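PDB 3CDX: Succinylglutamatedesuccinylase/aspartoacylase from Rhodobacter sphaeroides 2.4.1, which probably hydrolyses carbon-nitrogen bonds of linear amides, or possibly esters, as a metal-dependent member of the succinylglutamate desuccinylase/aspartoacylase family. Local coordinates for residues A[13-18]-A[43-48]; A[161-166]-A[185-190]; A[270-275]-A[295-300]. One frame throughout, in Å; residues are numbered along the deposited sequence.

Contact 1. Residues A[13-18]-A[43-48]; sequences CDIDFD and IPITVV
Ile15 and Phe17 pack on Ile45 and Val47, so that an irregular N-terminal segment containing an Asx turn lies along strand 40-50. That strand pairs antiparallel with strands 21-30 and 87-92. Its alternation sets the pattern: Ile45 and Val47 point toward residues 13-18, while Thr46 between them points away and packs on Val303 of a second subunit. Beta-branched residues suit an extended strand and offer branched methyl groups close to the backbone, with the longer CD1 arm of Ile45 reaching Cys13.

No hydrogen bond joins the two segments; the contact is apolar. At one end the sulfur of Cys13, small and weakly polar, meets Ile45, with SG 3.8 Å from CD1. Ile45 also offers CG2 to the edge of the Phe17 ring, 4.0 Å from CE1, the two side chains crossing at about a right angle. CD1 of Ile15 lies 4.0 Å from the same Ile45 CG2.

Polar groups work within the turn or toward neighbours. Asp16 OD1 accepts from Asp18 N at 3.1 Å, met from above the carboxylate plane, and this closes the turn. Gln23 NE2 donates to Asp16 O, and Arg88 NH2 to Phe17 O.

With CG anti to its carbonyl carbon (chi1 -68°), Phe17 turns one face of its ring to Ile15. The Ile15 CG2 methyl sits over the centre of the ring, 3.9 Å above its plane, and also 3.5 Å from Val47 CG1.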
# COMPACT_ATOMS: atom_id res chain seq x y z
N CYS A 13 12.85 -11.85 -28.44
CA CYS A 13 14.08 -12.60 -28.25
C CYS A 13 14.76 -12.72 -29.59
O CYS A 13 14.12 -13.03 -30.60
CB CYS A 13 13.80 -13.98 -27.67
SG CYS A 13 15.23 -14.91 -27.12
N ASP A 14 16.07 -12.45 -29.61
CA ASP A 14 16.86 -12.53 -30.85
C ASP A 14 17.64 -13.85 -30.99
O ASP A 14 18.31 -14.06 -31.99
CB ASP A 14 17.83 -11.33 -30.94
CG ASP A 14 17.10 -10.00 -30.95
OD1 ASP A 14 16.01 -9.87 -31.59
OD2 ASP A 14 17.61 -9.07 -30.31
N ILE A 15 17.54 -14.74 -30.02
CA ILE A 15 18.29 -15.99 -30.10
C ILE A 15 17.80 -16.87 -31.27
O ILE A 15 16.61 -17.05 -31.47
CB ILE A 15 18.25 -16.75 -28.74
CG1 ILE A 15 18.96 -15.88 -27.69
CG2 ILE A 15 18.84 -18.14 -28.89
CD1 ILE A 15 19.15 -16.46 -26.32
N ASP A 16 18.73 -17.39 -32.06
CA ASP A 16 18.38 -18.32 -33.12
C ASP A 16 18.54 -19.70 -32.56
O ASP A 16 19.65 -20.23 -32.49
CB ASP A 16 19.31 -18.12 -34.35
CG ASP A 16 19.01 -19.07 -35.52
OD1 ASP A 16 18.19 -20.01 -35.40
OD2 ASP A 16 19.61 -18.87 -36.59
N PHE A 17 17.42 -20.29 -32.15
CA PHE A 17 17.40 -21.59 -31.48
C PHE A 17 17.81 -22.79 -32.37
O PHE A 17 18.07 -23.87 -31.86
CB PHE A 17 16.03 -21.81 -30.83
CG PHE A 17 15.75 -20.89 -29.65
CD1 PHE A 17 16.14 -21.24 -28.35
CD2 PHE A 17 15.09 -19.68 -29.84
CE1 PHE A 17 15.87 -20.39 -27.24
CE2 PHE A 17 14.81 -18.83 -28.77
CZ PHE A 17 15.21 -19.19 -27.46
N ASP A 18 17.89 -22.57 -33.68
CA ASP A 18 18.34 -23.59 -34.65
C ASP A 18 19.84 -23.51 -34.95
O ASP A 18 20.37 -24.35 -35.68
CB ASP A 18 17.56 -23.46 -35.95
CG ASP A 18 16.07 -23.74 -35.79
OD1 ASP A 18 15.72 -24.69 -35.06
OD2 ASP A 18 15.25 -23.01 -36.41
N ILE A 43 14.91 -11.38 -19.28
CA ILE A 43 14.75 -12.72 -18.77
C ILE A 43 15.90 -13.55 -19.36
O ILE A 43 15.93 -13.80 -20.56
CB ILE A 43 13.39 -13.35 -19.19
CG1 ILE A 43 12.20 -12.41 -18.99
CG2 ILE A 43 13.19 -14.77 -18.54
CD1 ILE A 43 11.62 -12.26 -17.61
N PRO A 44 16.85 -13.98 -18.51
CA PRO A 44 17.98 -14.78 -19.03
C PRO A 44 17.61 -16.12 -19.72
O PRO A 44 16.83 -16.91 -19.19
CB PRO A 44 18.87 -15.02 -17.79
CG PRO A 44 18.03 -14.65 -16.60
CD PRO A 44 16.97 -13.70 -17.06
N ILE A 45 18.18 -16.33 -20.91
CA ILE A 45 18.03 -17.57 -21.71
C ILE A 45 19.39 -17.93 -22.32
O ILE A 45 20.02 -17.08 -22.98
CB ILE A 45 17.07 -17.43 -22.93
CG1 ILE A 45 15.67 -17.01 -22.53
CG2 ILE A 45 17.02 -18.75 -23.76
CD1 ILE A 45 14.79 -16.64 -23.75
N THR A 46 19.85 -19.17 -22.06
CA THR A 46 21.06 -19.73 -22.63
C THR A 46 20.66 -20.99 -23.40
O THR A 46 19.86 -21.81 -22.91
CB THR A 46 22.13 -20.10 -21.54
OG1 THR A 46 22.43 -18.94 -20.74
CG2 THR A 46 23.45 -20.55 -22.19
N VAL A 47 21.17 -21.11 -24.62
CA VAL A 47 20.91 -22.28 -25.47
C VAL A 47 22.25 -22.79 -25.95
O VAL A 47 23.10 -22.00 -26.42
CB VAL A 47 19.94 -22.01 -26.66
CG1 VAL A 47 20.53 -20.99 -27.63
CG2 VAL A 47 19.61 -23.31 -27.41
N VAL A 48 22.44 -24.10 -25.78
CA VAL A 48 23.58 -24.82 -26.35
C VAL A 48 23.01 -25.84 -27.35
O VAL A 48 22.16 -26.68 -26.99
CB VAL A 48 24.45 -25.52 -25.25
CG1 VAL A 48 25.57 -26.32 -25.87
CG2 VAL A 48 25.01 -24.51 -24.27

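Contact 2. Residues A[161-166]-A[185-190]; sequences TNMHYL and PHNVVF
Thr161 meets Asn187 twice over, through a parallel strand pairing and through their side chains. Its N and O bond to His186 O and Val188 N. Its OG1, held between the backbone N and the carbonyl carbon (chi1 50°), donates to Asn187 OD1 at 2.7 Å, the donor tilted from the carbonyl plane. Asn187 is apt here because one amide both accepts and donates: ND2 reaches His260 ND1 and, weakly, Met163 SD. With an alanine here, the Thr161 hydroxyl and the His260 nitrogen would probably lose their amide partner.

Asn162 turns to the other face with Val188, and its OD1 lies 3.7 Å from CE1 at the edge of the Phe190 ring, amide and ring planes 88° apart.

Met163 continues the pairing, its N bonding to Val188 O and its O accepting from Phe190 N at 3.0 Å. Its flexible side chain returns to the Asn187 face, where CG packs 4.0 Å from Val189 CG2.

Phe190 O lies in the plane of the His164 ring, at its edge, 3.3 Å from His164 CD2, while His164 ND1 bonds to Glu204. The two rings meet obliquely, planes at 49°. Tyr165 adds CB, 3.8 Å from Val189 CG1.

Helix 169-182 links the two strands in a beta-alpha-beta unit of the catalytic domain, with Asn162 about 6 Å, side chain to side chain, from the calcium ligand His149.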
# COMPACT_ATOMS: atom_id res chain seq x y z
N THR A 161 11.30 -35.27 -6.88
CA THR A 161 10.75 -34.91 -8.18
C THR A 161 9.28 -35.19 -8.07
O THR A 161 8.83 -35.83 -7.11
CB THR A 161 11.32 -35.73 -9.39
OG1 THR A 161 11.25 -37.13 -9.10
CG2 THR A 161 12.76 -35.40 -9.65
N ASN A 162 8.51 -34.73 -9.04
CA ASN A 162 7.08 -35.01 -9.07
C ASN A 162 6.57 -35.06 -10.49
O ASN A 162 7.25 -34.62 -11.42
CB ASN A 162 6.27 -34.02 -8.24
CG ASN A 162 6.50 -32.59 -8.68
OD1 ASN A 162 6.01 -32.16 -9.71
ND2 ASN A 162 7.25 -31.86 -7.90
N MET A 163 5.40 -35.65 -10.65
CA MET A 163 4.75 -35.85 -11.94
C MET A 163 3.30 -36.20 -11.62
O MET A 163 3.00 -36.71 -10.53
CB MET A 163 5.43 -36.98 -12.74
CG MET A 163 5.72 -38.25 -11.94
SD MET A 163 6.45 -39.65 -12.83
CE MET A 163 4.93 -40.04 -13.67
N HIS A 164 2.39 -35.91 -12.55
CA HIS A 164 1.01 -36.41 -12.43
C HIS A 164 0.94 -37.87 -12.84
O HIS A 164 1.88 -38.41 -13.46
CB HIS A 164 0.05 -35.57 -13.26
CG HIS A 164 0.04 -34.14 -12.86
ND1 HIS A 164 0.29 -33.12 -13.74
CD2 HIS A 164 -0.14 -33.56 -11.65
CE1 HIS A 164 0.24 -31.96 -13.10
NE2 HIS A 164 -0.01 -32.21 -11.82
N TYR A 165 -0.16 -38.53 -12.49
CA TYR A 165 -0.40 -39.85 -13.01
C TYR A 165 -0.90 -39.62 -14.43
O TYR A 165 -1.78 -38.79 -14.68
CB TYR A 165 -1.45 -40.58 -12.17
CG TYR A 165 -1.66 -42.04 -12.56
CD1 TYR A 165 -0.77 -43.02 -12.13
CD2 TYR A 165 -2.74 -42.44 -13.35
CE1 TYR A 165 -0.94 -44.34 -12.46
CE2 TYR A 165 -2.92 -43.78 -13.70
CZ TYR A 165 -2.00 -44.72 -13.24
OH TYR A 165 -2.13 -46.06 -13.56
N LEU A 166 -0.28 -40.31 -15.38
CA LEU A 166 -0.65 -40.18 -16.76
C LEU A 166 -1.48 -41.41 -17.11
O LEU A 166 -1.04 -42.53 -16.87
CB LEU A 166 0.61 -40.04 -17.63
CG LEU A 166 1.52 -38.86 -17.21
CD1 LEU A 166 2.88 -38.97 -17.84
CD2 LEU A 166 0.89 -37.48 -17.50
N PRO A 185 15.78 -38.43 -3.77
CA PRO A 185 15.39 -39.57 -2.92
C PRO A 185 13.99 -40.08 -3.18
O PRO A 185 13.79 -41.29 -3.08
CB PRO A 185 15.50 -39.01 -1.49
CG PRO A 185 16.39 -37.85 -1.59
CD PRO A 185 16.31 -37.29 -3.00
N HIS A 186 13.04 -39.17 -3.47
CA HIS A 186 11.67 -39.56 -3.75
C HIS A 186 11.13 -38.92 -5.02
O HIS A 186 11.49 -37.80 -5.35
CB HIS A 186 10.74 -39.16 -2.63
CG HIS A 186 11.05 -39.83 -1.34
ND1 HIS A 186 11.79 -39.22 -0.35
CD2 HIS A 186 10.73 -41.07 -0.88
CE1 HIS A 186 11.92 -40.06 0.67
NE2 HIS A 186 11.27 -41.19 0.37
N ASN A 187 10.29 -39.67 -5.72
CA ASN A 187 9.54 -39.17 -6.85
C ASN A 187 8.11 -39.32 -6.47
O ASN A 187 7.72 -40.42 -6.05
CB ASN A 187 9.82 -39.96 -8.12
CG ASN A 187 8.93 -39.53 -9.25
OD1 ASN A 187 8.93 -38.37 -9.63
ND2 ASN A 187 8.19 -40.47 -9.83
N VAL A 188 7.35 -38.22 -6.54
CA VAL A 188 5.97 -38.20 -6.12
C VAL A 188 4.98 -38.04 -7.30
O VAL A 188 5.03 -37.06 -8.04
CB VAL A 188 5.71 -37.07 -5.07
CG1 VAL A 188 4.36 -37.22 -4.44
CG2 VAL A 188 6.80 -37.08 -3.99
N VAL A 189 4.11 -39.04 -7.48
CA VAL A 189 3.02 -39.02 -8.47
C VAL A 189 1.77 -38.52 -7.76
O VAL A 189 1.39 -39.07 -6.71
CB VAL A 189 2.82 -40.43 -9.08
CG1 VAL A 189 1.83 -40.40 -10.27
CG2 VAL A 189 4.15 -40.99 -9.54
N PHE A 190 1.12 -37.47 -8.30
CA PHE A 190 0.07 -36.75 -7.56
C PHE A 190 -1.01 -36.06 -8.40
O PHE A 190 -0.95 -36.05 -9.63
CB PHE A 190 0.69 -35.73 -6.57
CG PHE A 190 1.09 -34.43 -7.19
CD1 PHE A 190 2.25 -34.33 -7.96
CD2 PHE A 190 0.32 -33.27 -6.98
CE1 PHE A 190 2.64 -33.10 -8.54
CE2 PHE A 190 0.71 -32.03 -7.55
CZ PHE A 190 1.87 -31.94 -8.33

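Contact 3. Residues A[270-275]-A[295-300]; sequences VMAPRT and GWIHFV
Ile297 reaches Ala272, Pro273 and Arg274 because its CG1 stands anti to the carbonyl carbon (chi1 -66°) and the chain then runs on extended (chi2 176°), carrying CD1 well out from strand 293-298. Phe299, two residues on, also has CG anti to its carbonyl carbon (chi1 -52°), which swings the ring back alongside Arg274 and Thr275. Ile297 and Phe299 thus meet the same segment, whereas His298 between them points away, bonds to Glu279 and packs on Ile71 of a second subunit.

The CD1 methyl of Ile297 meets three residues in a row. It lies 3.9 Å from Ala272 CB, 3.8 Å from Pro273 CD and 3.4 Å from Arg274 O. A long aliphatic chain suits this place, since its terminal methyl can reach across to all three. On the other side alanine offers a single small methyl, and proline a rigid apolar ring whose CD lies against the isoleucine.

At Phe299 the approach is to the ring edge. Arg274 CB comes in plane to 3.9 Å from CE1, and Thr275 O lies 3.7 Å from the same carbon, so a carbonyl oxygen faces the slightly positive rim of the ring. Of the arginine side chain, CB does the touching; beyond it the chain bends at chi2 and leads away, and NH1 forms a salt bridge with Asp302 of a third subunit. Thr275 OG1 bonds to the backbone N of Arg329.

No hydrogen bond crosses between the segments. Ile297 and Phe299 pack against the connection from strand 259-271 to strand 276-280, its backbone oxygens included, and so join it to strand 293-298, the strand next to 276-280 in a small four-stranded antiparallel sheet of the beta-rich C-terminal region.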
# COMPACT_ATOMS: atom_id res chain seq x y z
N VAL A 270 -3.23 -32.85 6.06
CA VAL A 270 -3.65 -32.38 7.36
C VAL A 270 -3.97 -30.92 7.21
O VAL A 270 -3.10 -30.11 6.91
CB VAL A 270 -2.58 -32.57 8.45
CG1 VAL A 270 -3.16 -32.21 9.84
CG2 VAL A 270 -2.03 -33.97 8.38
N MET A 271 -5.23 -30.59 7.43
CA MET A 271 -5.72 -29.24 7.23
C MET A 271 -5.91 -28.50 8.56
O MET A 271 -6.34 -29.08 9.56
CB MET A 271 -7.03 -29.31 6.45
CG MET A 271 -6.91 -30.09 5.10
SD MET A 271 -5.91 -29.34 3.81
CE MET A 271 -6.81 -27.84 3.45
N ALA A 272 -5.57 -27.21 8.58
CA ALA A 272 -5.89 -26.34 9.72
C ALA A 272 -7.38 -25.90 9.72
O ALA A 272 -7.82 -25.20 8.79
CB ALA A 272 -4.97 -25.11 9.73
N PRO A 273 -8.16 -26.29 10.76
CA PRO A 273 -9.55 -25.82 10.78
C PRO A 273 -9.70 -24.43 11.36
O PRO A 273 -10.75 -23.80 11.23
CB PRO A 273 -10.25 -26.84 11.71
CG PRO A 273 -9.15 -27.79 12.20
CD PRO A 273 -7.86 -27.18 11.89
N ARG A 274 -8.65 -23.96 12.04
CA ARG A 274 -8.69 -22.65 12.63
C ARG A 274 -7.38 -21.92 12.33
O ARG A 274 -6.34 -22.54 12.13
CB ARG A 274 -8.96 -22.70 14.15
CG ARG A 274 -10.33 -23.26 14.60
CD ARG A 274 -11.55 -22.36 14.29
NE ARG A 274 -12.80 -23.08 14.55
CZ ARG A 274 -14.00 -22.83 14.00
NH1 ARG A 274 -14.17 -21.84 13.13
NH2 ARG A 274 -15.04 -23.59 14.33
N THR A 275 -7.47 -20.60 12.28
CA THR A 275 -6.27 -19.76 12.27
C THR A 275 -5.58 -19.75 13.65
O THR A 275 -6.22 -19.55 14.68
CB THR A 275 -6.64 -18.36 11.78
OG1 THR A 275 -7.10 -18.49 10.43
CG2 THR A 275 -5.41 -17.40 11.81
N GLY A 295 0.34 -32.26 15.30
CA GLY A 295 0.72 -31.01 15.96
C GLY A 295 -0.51 -30.37 16.54
O GLY A 295 -1.56 -31.01 16.59
N TRP A 296 -0.38 -29.13 17.00
CA TRP A 296 -1.41 -28.40 17.75
C TRP A 296 -1.48 -26.95 17.28
O TRP A 296 -0.45 -26.30 17.03
CB TRP A 296 -1.07 -28.36 19.26
CG TRP A 296 -0.92 -29.67 19.93
CD1 TRP A 296 -1.92 -30.40 20.55
CD2 TRP A 296 0.27 -30.45 20.05
NE1 TRP A 296 -1.40 -31.57 21.05
CE2 TRP A 296 -0.06 -31.63 20.76
CE3 TRP A 296 1.61 -30.25 19.65
CZ2 TRP A 296 0.88 -32.61 21.06
CZ3 TRP A 296 2.54 -31.21 19.92
CH2 TRP A 296 2.18 -32.39 20.63
N ILE A 297 -2.70 -26.44 17.20
CA ILE A 297 -2.88 -25.03 16.89
C ILE A 297 -3.12 -24.34 18.22
O ILE A 297 -4.11 -24.65 18.90
CB ILE A 297 -4.09 -24.79 15.99
CG1 ILE A 297 -3.87 -25.41 14.60
CG2 ILE A 297 -4.43 -23.31 15.97
CD1 ILE A 297 -5.12 -25.30 13.65
N HIS A 298 -2.19 -23.46 18.58
CA HIS A 298 -2.24 -22.71 19.81
C HIS A 298 -3.03 -21.44 19.57
O HIS A 298 -2.94 -20.84 18.46
CB HIS A 298 -0.81 -22.40 20.31
CG HIS A 298 0.01 -23.63 20.64
ND1 HIS A 298 0.13 -24.11 21.92
CD2 HIS A 298 0.72 -24.47 19.85
CE1 HIS A 298 0.90 -25.19 21.91
NE2 HIS A 298 1.27 -25.43 20.67
N PHE A 299 -3.81 -21.03 20.58
CA PHE A 299 -4.54 -19.76 20.57
C PHE A 299 -3.90 -18.79 21.55
O PHE A 299 -4.42 -18.54 22.65
CB PHE A 299 -6.04 -19.99 20.80
CG PHE A 299 -6.61 -21.03 19.85
CD1 PHE A 299 -6.85 -20.69 18.50
CD2 PHE A 299 -6.79 -22.35 20.27
CE1 PHE A 299 -7.30 -21.66 17.58
CE2 PHE A 299 -7.28 -23.32 19.38
CZ PHE A 299 -7.53 -22.99 18.04
N VAL A 300 -2.76 -18.24 21.12
CA VAL A 300 -1.94 -17.44 22.04
C VAL A 300 -2.57 -16.12 22.40
O VAL A 300 -2.13 -15.47 23.33
CB VAL A 300 -0.50 -17.23 21.54
CG1 VAL A 300 0.14 -18.59 21.26
CG2 VAL A 300 -0.46 -16.29 20.31

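Overall arrangement
The three contacts follow one another along the chain, each closing before the next opens. Contacts 1 and 3 lie on opposite sides of the chain's centre, about 48 Å apart between centres; the centre of contact 2 is about 30 Å from that of contact 1 and about 28 Å from that of contact 3, and none touches another. Contact 2, the most central, lies within the catalytic domain near the calcium site. Its strand 186-189 neighbours strand 259-271, which leads, just past its end, into the loop residues of contact 3. Contacts 1 and 3 both border a second subunit, and contact 3 a third as well, so both peripheral contacts lie beside subunit interfaces of the six-chain assembly.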